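Local coordinates for protein carboxypeptidase A (Helicoverpa armigera, PDB 1JQG) that probably removes C-terminal residues from peptides as a zinc-dependent metallocarboxypeptidase made as a proenzyme, at residues E93-E98 with G230-R235; V218-G223 with E282-V287; Y386-W391 with L396-F401. All blocks are in the same frame, centred on the assembly; numbering follows the deposited sequence.

Interaction 1: residues E93-E98 with G230-R235; sequences EQLELE and GDRYWR
Leu95 on helix 92-108 and Arg232 in the loop after helix 221-228 bring the two backbones to 7.9 Å, CA to CA, where a type I beta turn from Asp231 to Trp234 faces the helix. The turn is closed by a backbone bond from Trp234 N to Asp231 O.

Glu98 and Arg232 form the polar half of the contact. Arg232 grips the carboxylate side-on with two nitrogens, one for each oxygen. Arg232 NE donates to Glu98 OE1 at 2.9 Å, and Arg232 NH2 donates to Glu98 OE2 at 3.1 Å. Both oxygens use their syn lone pairs. The carboxylate and guanidinium planes are only 17° apart, so the pair is nearly flat and the rotation of both groups is restrained. The Glu98 chain gets there by running extended, with CG anti to the backbone N (chi1 -176°). Glu98 OE2 also accepts from Val397 N, and Arg232 NH1 is held by Arg183 O. The ion pair is therefore buried but well supplied with partners.

Leu95 supplies the apolar half. The methyl Leu95 CD2 lies 3.7 Å from Arg232 CG, against the aliphatic stem of the arginine. Leu95 CD2 also meets the hydroxyl end of the Tyr233 ring obliquely, 3.6 Å from Tyr233 CZ. Trp52 and Tyr21 also pack on that ring.

Segment 93-98 belongs to the activation peptide and the turn to the zinc carboxypeptidase domain. The contact is thus a prodomain-enzyme interface, as expected of a procarboxypeptidase, with the Arg232 side chain about 11 Å from the zinc ion.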
loop_
_atom_site.group_PDB
_atom_site.type_symbol
_atom_site.label_atom_id
_atom_site.label_comp_id
_atom_site.label_asym_id
_atom_site.label_seq_id
_atom_site.Cartn_x
_atom_site.Cartn_y
_atom_site.Cartn_z
ATOM N N GLU A 93 19.043 12.108 8.355
ATOM C CA GLU A 93 18.616 12.667 9.622
ATOM C C GLU A 93 17.175 12.342 9.958
ATOM O O GLU A 93 16.828 12.115 11.114
ATOM C CB GLU A 93 18.794 14.184 9.602
ATOM C CG GLU A 93 20.235 14.648 9.460
ATOM C CD GLU A 93 20.342 16.157 9.485
ATOM O OE1 GLU A 93 20.910 16.766 8.553
ATOM O OE2 GLU A 93 19.834 16.735 10.481
ATOM N N GLN A 94 16.321 12.266 8.956
ATOM C CA GLN A 94 14.921 11.933 9.138
ATOM C C GLN A 94 14.760 10.447 9.442
ATOM O O GLN A 94 13.914 10.041 10.236
ATOM C CB GLN A 94 14.100 12.310 7.906
ATOM C CG GLN A 94 13.998 13.791 7.644
ATOM C CD GLN A 94 12.982 14.168 6.598
ATOM O OE1 GLN A 94 12.651 13.429 5.665
ATOM N NE2 GLN A 94 12.481 15.403 6.784
ATOM N N LEU A 95 15.625 9.632 8.854
ATOM C CA LEU A 95 15.571 8.196 9.060
ATOM C C LEU A 95 15.998 7.855 10.482
ATOM O O LEU A 95 15.418 7.007 11.169
ATOM C CB LEU A 95 16.465 7.493 8.042
ATOM C CG LEU A 95 16.036 7.607 6.582
ATOM C CD1 LEU A 95 17.093 7.063 5.612
ATOM C CD2 LEU A 95 14.678 6.957 6.372
ATOM N N GLU A 96 17.038 8.506 10.949
ATOM C CA GLU A 96 17.608 8.320 12.263
ATOM C C GLU A 96 16.650 8.754 13.369
ATOM O O GLU A 96 16.502 8.075 14.389
ATOM C CB GLU A 96 18.894 9.132 12.351
ATOM C CG GLU A 96 20.037 8.496 11.562
ATOM C CD GLU A 96 21.323 9.301 11.688
ATOM O OE1 GLU A 96 21.189 10.483 12.085
ATOM O OE2 GLU A 96 22.375 8.707 11.372
ATOM N N LEU A 97 15.850 9.777 13.089
ATOM C CA LEU A 97 14.827 10.220 14.036
ATOM C C LEU A 97 13.701 9.194 14.152
ATOM O O LEU A 97 13.194 8.964 15.260
ATOM C CB LEU A 97 14.277 11.592 13.602
ATOM C CG LEU A 97 13.120 12.099 14.472
ATOM C CD1 LEU A 97 13.674 12.418 15.838
ATOM C CD2 LEU A 97 12.382 13.256 13.817
ATOM N N GLU A 98 13.260 8.610 13.041
ATOM C CA GLU A 98 12.197 7.622 13.038
ATOM C C GLU A 98 12.617 6.428 13.884
ATOM O O GLU A 98 11.834 6.033 14.746
ATOM C CB GLU A 98 11.812 7.179 11.631
ATOM C CG GLU A 98 10.631 6.211 11.630
ATOM C CD GLU A 98 10.481 5.365 10.383
ATOM O OE1 GLU A 98 11.475 4.821 9.867
ATOM O OE2 GLU A 98 9.309 5.244 9.919
ATOM N N GLY A 230 18.196 -2.014 7.083
ATOM C CA GLY A 230 18.857 -1.762 5.805
ATOM C C GLY A 230 18.182 -0.632 5.018
ATOM O O GLY A 230 18.001 0.517 5.482
ATOM N N ASP A 231 17.780 -0.978 3.779
ATOM C CA ASP A 231 17.116 0.001 2.937
ATOM C C ASP A 231 15.699 0.292 3.385
ATOM O O ASP A 231 14.698 -0.278 2.927
ATOM C CB ASP A 231 17.193 -0.494 1.491
ATOM C CG ASP A 231 16.898 0.619 0.509
ATOM O OD1 ASP A 231 17.595 0.737 -0.497
ATOM O OD2 ASP A 231 15.918 1.357 0.767
ATOM N N ARG A 232 15.505 1.323 4.215
ATOM C CA ARG A 232 14.225 1.820 4.663
ATOM C C ARG A 232 13.284 2.160 3.504
ATOM O O ARG A 232 12.048 2.030 3.623
ATOM C CB ARG A 232 14.382 3.067 5.539
ATOM C CG ARG A 232 13.110 3.670 6.124
ATOM C CD ARG A 232 12.257 2.718 6.894
ATOM N NE ARG A 232 11.025 3.312 7.426
ATOM C CZ ARG A 232 9.894 3.408 6.685
ATOM N NH1 ARG A 232 9.860 2.974 5.422
ATOM N NH2 ARG A 232 8.766 3.949 7.183
ATOM N N TYR A 233 13.832 2.739 2.422
ATOM C CA TYR A 233 12.977 3.208 1.345
ATOM C C TYR A 233 12.807 2.181 0.234
ATOM O O TYR A 233 12.388 2.546 -0.876
ATOM C CB TYR A 233 13.483 4.541 0.806
ATOM C CG TYR A 233 13.263 5.707 1.728
ATOM C CD1 TYR A 233 14.295 6.612 2.018
ATOM C CD2 TYR A 233 12.003 5.935 2.297
ATOM C CE1 TYR A 233 14.080 7.690 2.861
ATOM C CE2 TYR A 233 11.774 7.009 3.148
ATOM C CZ TYR A 233 12.821 7.884 3.417
ATOM O OH TYR A 233 12.590 8.952 4.241
ATOM N N TRP A 234 13.119 0.916 0.523
ATOM C CA TRP A 234 12.888 -0.164 -0.429
ATOM C C TRP A 234 11.374 -0.407 -0.567
ATOM O O TRP A 234 10.653 -0.460 0.438
ATOM C CB TRP A 234 13.686 -1.385 0.022
ATOM C CG TRP A 234 13.678 -2.510 -0.981
ATOM C CD1 TRP A 234 12.842 -3.602 -1.038
ATOM C CD2 TRP A 234 14.570 -2.634 -2.104
ATOM N NE1 TRP A 234 13.156 -4.380 -2.128
ATOM C CE2 TRP A 234 14.220 -3.817 -2.787
ATOM C CE3 TRP A 234 15.622 -1.866 -2.587
ATOM C CZ2 TRP A 234 14.882 -4.241 -3.946
ATOM C CZ3 TRP A 234 16.291 -2.276 -3.724
ATOM C CH2 TRP A 234 15.913 -3.455 -4.394
ATOM N N ARG A 235 10.906 -0.670 -1.768
ATOM C CA ARG A 235 9.490 -0.948 -2.029
ATOM C C ARG A 235 9.243 -2.257 -2.779
ATOM O O ARG A 235 8.139 -2.793 -2.762
ATOM C CB ARG A 235 8.875 0.212 -2.820
ATOM C CG ARG A 235 9.553 0.505 -4.143
ATOM C CD ARG A 235 8.960 1.737 -4.822
ATOM N NE ARG A 235 7.603 1.466 -5.287
ATOM C CZ ARG A 235 7.149 1.856 -6.476
ATOM N NH1 ARG A 235 7.980 2.511 -7.280
ATOM N NH2 ARG A 235 5.898 1.607 -6.866
#

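Interaction 2: residues V218-G223 with E282-V287; sequences VANPDG and EPESSV
Asp222 and Glu284, from the first turns of two helices, bring one carboxylate oxygen each together, with Asp222 OD2 3.8 Å from Glu284 OE1. The side chains cross at about a right angle, and the carboxylate planes are 76° apart. These are like charges, and two waters lie between the segments. One water donates to both oxygens, at 2.9 Å from Asp222 OD2 and 3.0 Å from Glu284 OE1. The other accepts from Asp222 N and donates to Glu284 OE1.

Neighbouring groups probably offset the charge. Asp222 OD1 makes a salt bridge with Arg154 and a hydrogen bond with Ser150. Asp222 OD2 accepts from Glu152 N, while Glu284 OE1 takes the amide of Phe151. The nearby arginine probably stabilises the ionised form of Asp222.

Both segments are helix starts in the zinc carboxypeptidase domain. Asn220 is the N-cap residue of helix 221-228, and Glu282 is that of helix 283-294. At the second start, Glu282 O accepts from Ser286 N, from Ser285 OG at 3.0 Å and from Ser286 OG at 2.9 Å. The two hydroxyls come from opposite sides of the carbonyl plane, each tilted well out of it.

The Glu284 chain bends at its second torsion (chi2 84°), which swings the carboxylate toward Asp222. Its stem packs on the other segment: Glu284 CB lies 3.8 Å from Ala219 O, and Glu284 CG is equally close to that oxygen. Glu284 OE2 is turned to Asn237, which also binds Glu282 OE1.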
loop_
_atom_site.group_PDB
_atom_site.type_symbol
_atom_site.label_atom_id
_atom_site.label_comp_id
_atom_site.label_asym_id
_atom_site.label_seq_id
_atom_site.Cartn_x
_atom_site.Cartn_y
_atom_site.Cartn_z
ATOM N N VAL A 218 1.002 -8.783 5.687
ATOM C CA VAL A 218 2.278 -8.610 5.062
ATOM C C VAL A 218 2.376 -9.312 3.710
ATOM O O VAL A 218 2.747 -10.461 3.558
ATOM C CB VAL A 218 3.438 -9.119 5.942
ATOM C CG1 VAL A 218 4.768 -8.622 5.373
ATOM C CG2 VAL A 218 3.275 -8.634 7.370
ATOM N N ALA A 219 2.059 -8.560 2.645
ATOM C CA ALA A 219 2.059 -9.089 1.296
ATOM C C ALA A 219 3.446 -9.212 0.688
ATOM O O ALA A 219 3.608 -10.046 -0.224
ATOM C CB ALA A 219 1.195 -8.238 0.404
ATOM N N ASN A 220 4.401 -8.525 1.282
ATOM C CA ASN A 220 5.785 -8.519 0.819
ATOM C C ASN A 220 6.778 -8.686 1.976
ATOM O O ASN A 220 7.472 -7.768 2.392
ATOM C CB ASN A 220 6.028 -7.194 0.077
ATOM C CG ASN A 220 7.367 -7.123 -0.637
ATOM O OD1 ASN A 220 7.705 -6.024 -1.080
ATOM N ND2 ASN A 220 8.101 -8.212 -0.728
ATOM N N PRO A 221 6.861 -9.867 2.570
ATOM C CA PRO A 221 7.675 -10.172 3.736
ATOM C C PRO A 221 9.172 -9.965 3.570
ATOM O O PRO A 221 9.843 -9.355 4.427
ATOM C CB PRO A 221 7.279 -11.608 4.055
ATOM C CG PRO A 221 6.791 -12.215 2.804
ATOM C CD PRO A 221 6.053 -11.071 2.147
ATOM N N ASP A 222 9.752 -10.388 2.453
ATOM C CA ASP A 222 11.168 -10.151 2.169
ATOM C C ASP A 222 11.565 -8.667 2.164
ATOM O O ASP A 222 12.629 -8.244 2.670
ATOM C CB ASP A 222 11.542 -10.787 0.815
ATOM C CG ASP A 222 11.404 -12.293 0.783
ATOM O OD1 ASP A 222 11.280 -12.971 1.833
ATOM O OD2 ASP A 222 11.413 -12.891 -0.328
ATOM N N GLY A 223 10.759 -7.832 1.489
ATOM C CA GLY A 223 11.052 -6.405 1.407
ATOM C C GLY A 223 10.862 -5.746 2.767
ATOM O O GLY A 223 11.582 -4.841 3.178
ATOM N N GLU A 282 6.520 -13.226 -10.002
ATOM C CA GLU A 282 6.947 -13.283 -8.607
ATOM C C GLU A 282 5.985 -14.126 -7.792
ATOM O O GLU A 282 4.786 -14.124 -8.097
ATOM C CB GLU A 282 7.056 -11.854 -8.054
ATOM C CG GLU A 282 7.927 -10.943 -8.864
ATOM C CD GLU A 282 9.240 -11.584 -9.298
ATOM O OE1 GLU A 282 9.942 -12.058 -8.388
ATOM O OE2 GLU A 282 9.448 -11.552 -10.551
ATOM N N PRO A 283 6.497 -14.851 -6.807
ATOM C CA PRO A 283 5.707 -15.667 -5.919
ATOM C C PRO A 283 4.731 -14.892 -5.048
ATOM O O PRO A 283 3.617 -15.375 -4.823
ATOM C CB PRO A 283 6.764 -16.381 -5.049
ATOM C CG PRO A 283 7.884 -15.402 -5.009
ATOM C CD PRO A 283 7.939 -14.857 -6.425
ATOM N N GLU A 284 5.078 -13.658 -4.680
ATOM C CA GLU A 284 4.235 -12.826 -3.845
ATOM C C GLU A 284 2.924 -12.450 -4.553
ATOM O O GLU A 284 1.837 -12.429 -3.972
ATOM C CB GLU A 284 4.966 -11.563 -3.407
ATOM C CG GLU A 284 6.157 -11.807 -2.487
ATOM C CD GLU A 284 7.441 -12.138 -3.233
ATOM O OE1 GLU A 284 8.416 -12.587 -2.590
ATOM O OE2 GLU A 284 7.519 -12.010 -4.452
ATOM N N SER A 285 3.017 -12.088 -5.818
ATOM C CA SER A 285 1.859 -11.746 -6.623
ATOM C C SER A 285 1.066 -12.993 -7.023
ATOM O O SER A 285 -0.153 -12.994 -7.218
ATOM C CB SER A 285 2.302 -10.949 -7.857
ATOM O OG SER A 285 3.153 -11.729 -8.663
ATOM N N SER A 286 1.735 -14.129 -7.151
ATOM C CA SER A 286 1.114 -15.364 -7.546
ATOM C C SER A 286 0.187 -15.841 -6.442
ATOM O O SER A 286 -0.892 -16.317 -6.724
ATOM C CB SER A 286 2.198 -16.442 -7.852
ATOM O OG SER A 286 2.945 -16.124 -9.017
ATOM N N VAL A 287 0.662 -15.770 -5.182
ATOM C CA VAL A 287 -0.136 -16.231 -4.064
ATOM C C VAL A 287 -1.429 -15.415 -3.927
ATOM O O VAL A 287 -2.503 -15.947 -3.600
ATOM C CB VAL A 287 0.629 -16.267 -2.718
ATOM C CG1 VAL A 287 1.884 -17.130 -2.808
ATOM C CG2 VAL A 287 1.052 -14.886 -2.293
HETATM O O HOH W 1 8.370 -10.962 -0.117
HETATM O O HOH W 2 11.042 -11.168 -2.674
#

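Interaction 3: residues Y386-W391 with L396-F401; sequences YRNSVW and LVDPDF
Tyr386 and Phe401 have CA atoms 7.1 Å apart, and Trp391 and Leu396 pair at the other end at 8.1 Å. Both segments are irregular, in the loop between strand 377-383 and helix 402-421. A type I beta turn runs from Asp398 to Phe401.

The Tyr386 and Phe401 rings are nearly parallel, 7° between planes, but offset so strongly that little of one lies over the other. With CG anti to the backbone N in both (Tyr386 chi1 -179°), each CB meets the face of the other ring: Tyr386 CB sits 3.8 Å from the Phe401 ring centroid.

Leu396 CB lies over the six-membered ring of Trp391, 3.7 Å from its centroid and close to the ring normal. Leu396 CD1 extends the contact to Trp391 CE3, at 3.5 Å. Asn388 CG lies over the rim of the opposite indole face.

Asp398 CB meets the edge of the Tyr386 ring, 3.7 Å from Tyr386 CD1. Asp398 OD1 accepts from Asp400 N, making an Asx turn.

A water joins the segments, accepting weakly from Tyr386 N and donating to Leu396 O. Direct contact is mostly van der Waals and CH-pi, with polar backbone and carboxylate atoms mainly at the ring edges. This suggests that shape fit, rather than direct polar bonds, holds the two segments together.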
loop_
_atom_site.group_PDB
_atom_site.type_symbol
_atom_site.label_atom_id
_atom_site.label_comp_id
_atom_site.label_asym_id
_atom_site.label_seq_id
_atom_site.Cartn_x
_atom_site.Cartn_y
_atom_site.Cartn_z
ATOM N N TYR A 386 1.200 11.481 7.568
ATOM C CA TYR A 386 1.198 12.260 8.780
ATOM C C TYR A 386 2.449 13.126 8.970
ATOM O O TYR A 386 3.579 12.668 8.975
ATOM C CB TYR A 386 0.990 11.355 9.994
ATOM C CG TYR A 386 0.950 12.109 11.307
ATOM C CD1 TYR A 386 1.982 12.118 12.233
ATOM C CD2 TYR A 386 -0.194 12.843 11.604
ATOM C CE1 TYR A 386 1.884 12.818 13.418
ATOM C CE2 TYR A 386 -0.306 13.548 12.793
ATOM C CZ TYR A 386 0.739 13.529 13.689
ATOM O OH TYR A 386 0.676 14.210 14.881
ATOM N N ARG A 387 2.208 14.405 9.189
ATOM C CA ARG A 387 3.245 15.408 9.348
ATOM C C ARG A 387 3.519 15.693 10.824
ATOM O O ARG A 387 2.706 15.434 11.698
ATOM C CB ARG A 387 2.874 16.710 8.618
ATOM C CG ARG A 387 2.468 16.501 7.172
ATOM C CD ARG A 387 1.895 17.763 6.558
ATOM N NE ARG A 387 2.934 18.741 6.255
ATOM C CZ ARG A 387 3.127 19.293 5.059
ATOM N NH1 ARG A 387 2.358 18.940 4.039
ATOM N NH2 ARG A 387 4.086 20.186 4.853
ATOM N N ASN A 388 4.711 16.210 11.113
ATOM C CA ASN A 388 5.081 16.588 12.469
ATOM C C ASN A 388 6.085 17.734 12.462
ATOM O O ASN A 388 6.233 18.371 11.422
ATOM C CB ASN A 388 5.651 15.386 13.227
ATOM C CG ASN A 388 6.995 14.942 12.702
ATOM O OD1 ASN A 388 7.174 14.511 11.574
ATOM N ND2 ASN A 388 8.021 15.058 13.531
ATOM N N SER A 389 6.798 17.908 13.566
ATOM C CA SER A 389 7.755 18.989 13.729
ATOM C C SER A 389 8.863 18.893 12.691
ATOM O O SER A 389 9.290 19.913 12.154
ATOM C CB SER A 389 8.336 18.986 15.148
ATOM O OG SER A 389 7.380 19.210 16.152
ATOM N N VAL A 390 9.386 17.684 12.480
ATOM C CA VAL A 390 10.486 17.476 11.545
ATOM C C VAL A 390 10.055 17.187 10.114
ATOM O O VAL A 390 10.283 18.022 9.228
ATOM C CB VAL A 390 11.414 16.373 12.069
ATOM C CG1 VAL A 390 12.556 16.008 11.149
ATOM C CG2 VAL A 390 11.900 16.864 13.436
ATOM N N TRP A 391 9.494 16.010 9.844
ATOM C CA TRP A 391 9.118 15.671 8.483
ATOM C C TRP A 391 7.711 16.116 8.091
ATOM O O TRP A 391 6.812 16.360 8.896
ATOM C CB TRP A 391 9.385 14.188 8.239
ATOM C CG TRP A 391 8.538 13.243 9.016
ATOM C CD1 TRP A 391 7.175 13.048 8.952
ATOM C CD2 TRP A 391 9.042 12.320 10.008
ATOM N NE1 TRP A 391 6.827 12.058 9.856
ATOM C CE2 TRP A 391 7.943 11.598 10.505
ATOM C CE3 TRP A 391 10.304 12.068 10.538
ATOM C CZ2 TRP A 391 8.088 10.626 11.474
ATOM C CZ3 TRP A 391 10.431 11.075 11.480
ATOM C CH2 TRP A 391 9.345 10.357 11.937
ATOM N N LEU A 396 7.830 7.776 6.540
ATOM C CA LEU A 396 8.210 7.656 7.952
ATOM C C LEU A 396 7.003 7.762 8.876
ATOM O O LEU A 396 6.091 8.525 8.642
ATOM C CB LEU A 396 9.221 8.735 8.315
ATOM C CG LEU A 396 10.462 8.819 7.418
ATOM C CD1 LEU A 396 11.391 9.899 8.007
ATOM C CD2 LEU A 396 11.153 7.484 7.254
ATOM N N VAL A 397 6.960 6.926 9.884
ATOM C CA VAL A 397 5.853 6.799 10.801
ATOM C C VAL A 397 6.158 7.425 12.168
ATOM O O VAL A 397 7.166 7.195 12.800
ATOM C CB VAL A 397 5.472 5.316 11.053
ATOM C CG1 VAL A 397 4.264 5.295 12.010
ATOM C CG2 VAL A 397 5.277 4.575 9.741
ATOM N N ASP A 398 5.271 8.275 12.650
ATOM C CA ASP A 398 5.262 8.838 13.977
ATOM C C ASP A 398 4.335 7.968 14.825
ATOM O O ASP A 398 3.131 7.848 14.511
ATOM C CB ASP A 398 4.733 10.267 13.919
ATOM C CG ASP A 398 4.956 11.035 15.208
ATOM O OD1 ASP A 398 4.817 10.459 16.316
ATOM O OD2 ASP A 398 5.263 12.241 15.141
ATOM N N PRO A 399 4.845 7.367 15.898
ATOM C CA PRO A 399 4.099 6.482 16.787
ATOM C C PRO A 399 2.819 7.045 17.362
ATOM O O PRO A 399 1.992 6.282 17.807
ATOM C CB PRO A 399 5.151 6.125 17.854
ATOM C CG PRO A 399 6.104 7.261 17.867
ATOM C CD PRO A 399 6.233 7.572 16.382
ATOM N N ASP A 400 2.532 8.335 17.254
ATOM C CA ASP A 400 1.333 8.984 17.728
ATOM C C ASP A 400 0.188 8.848 16.747
ATOM O O ASP A 400 -0.974 8.961 17.145
ATOM C CB ASP A 400 1.574 10.476 17.992
ATOM C CG ASP A 400 2.450 10.759 19.193
ATOM O OD1 ASP A 400 2.737 9.884 20.055
ATOM O OD2 ASP A 400 2.866 11.948 19.256
ATOM N N PHE A 401 0.480 8.520 15.504
ATOM C CA PHE A 401 -0.553 8.376 14.464
ATOM C C PHE A 401 -0.925 6.924 14.237
ATOM O O PHE A 401 -1.861 6.617 13.503
ATOM C CB PHE A 401 -0.071 9.052 13.184
ATOM C CG PHE A 401 -1.048 9.088 12.055
ATOM C CD1 PHE A 401 -0.795 8.478 10.829
ATOM C CD2 PHE A 401 -2.238 9.786 12.212
ATOM C CE1 PHE A 401 -1.710 8.553 9.794
ATOM C CE2 PHE A 401 -3.147 9.845 11.164
ATOM C CZ PHE A 401 -2.899 9.233 9.959
HETATM O O HOH W 3 3.122 8.685 7.226
#

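In the fold
Interactions 1 and 3 are neighbours, with centres about 13 Å apart. Glu98 ties them, since it pairs with Arg232 and also probably bonds Val397 N. Gln94 of the same helix packs on Trp391 and Leu396. Helix 92-108, whose first part belongs to the activation peptide, therefore rests on two enzyme loops at once. Interaction 2 lies about 21 Å from interaction 1, centre to centre, yet touches it where Trp234 meets Gly223. Helix 221-228 leads into the loop 230-235. Along the chain, interactions 1 and 2 cross, and interaction 3 follows both. Interactions 2 and 3 lie on opposite sides of the chain's centre, both within the zinc carboxypeptidase domain.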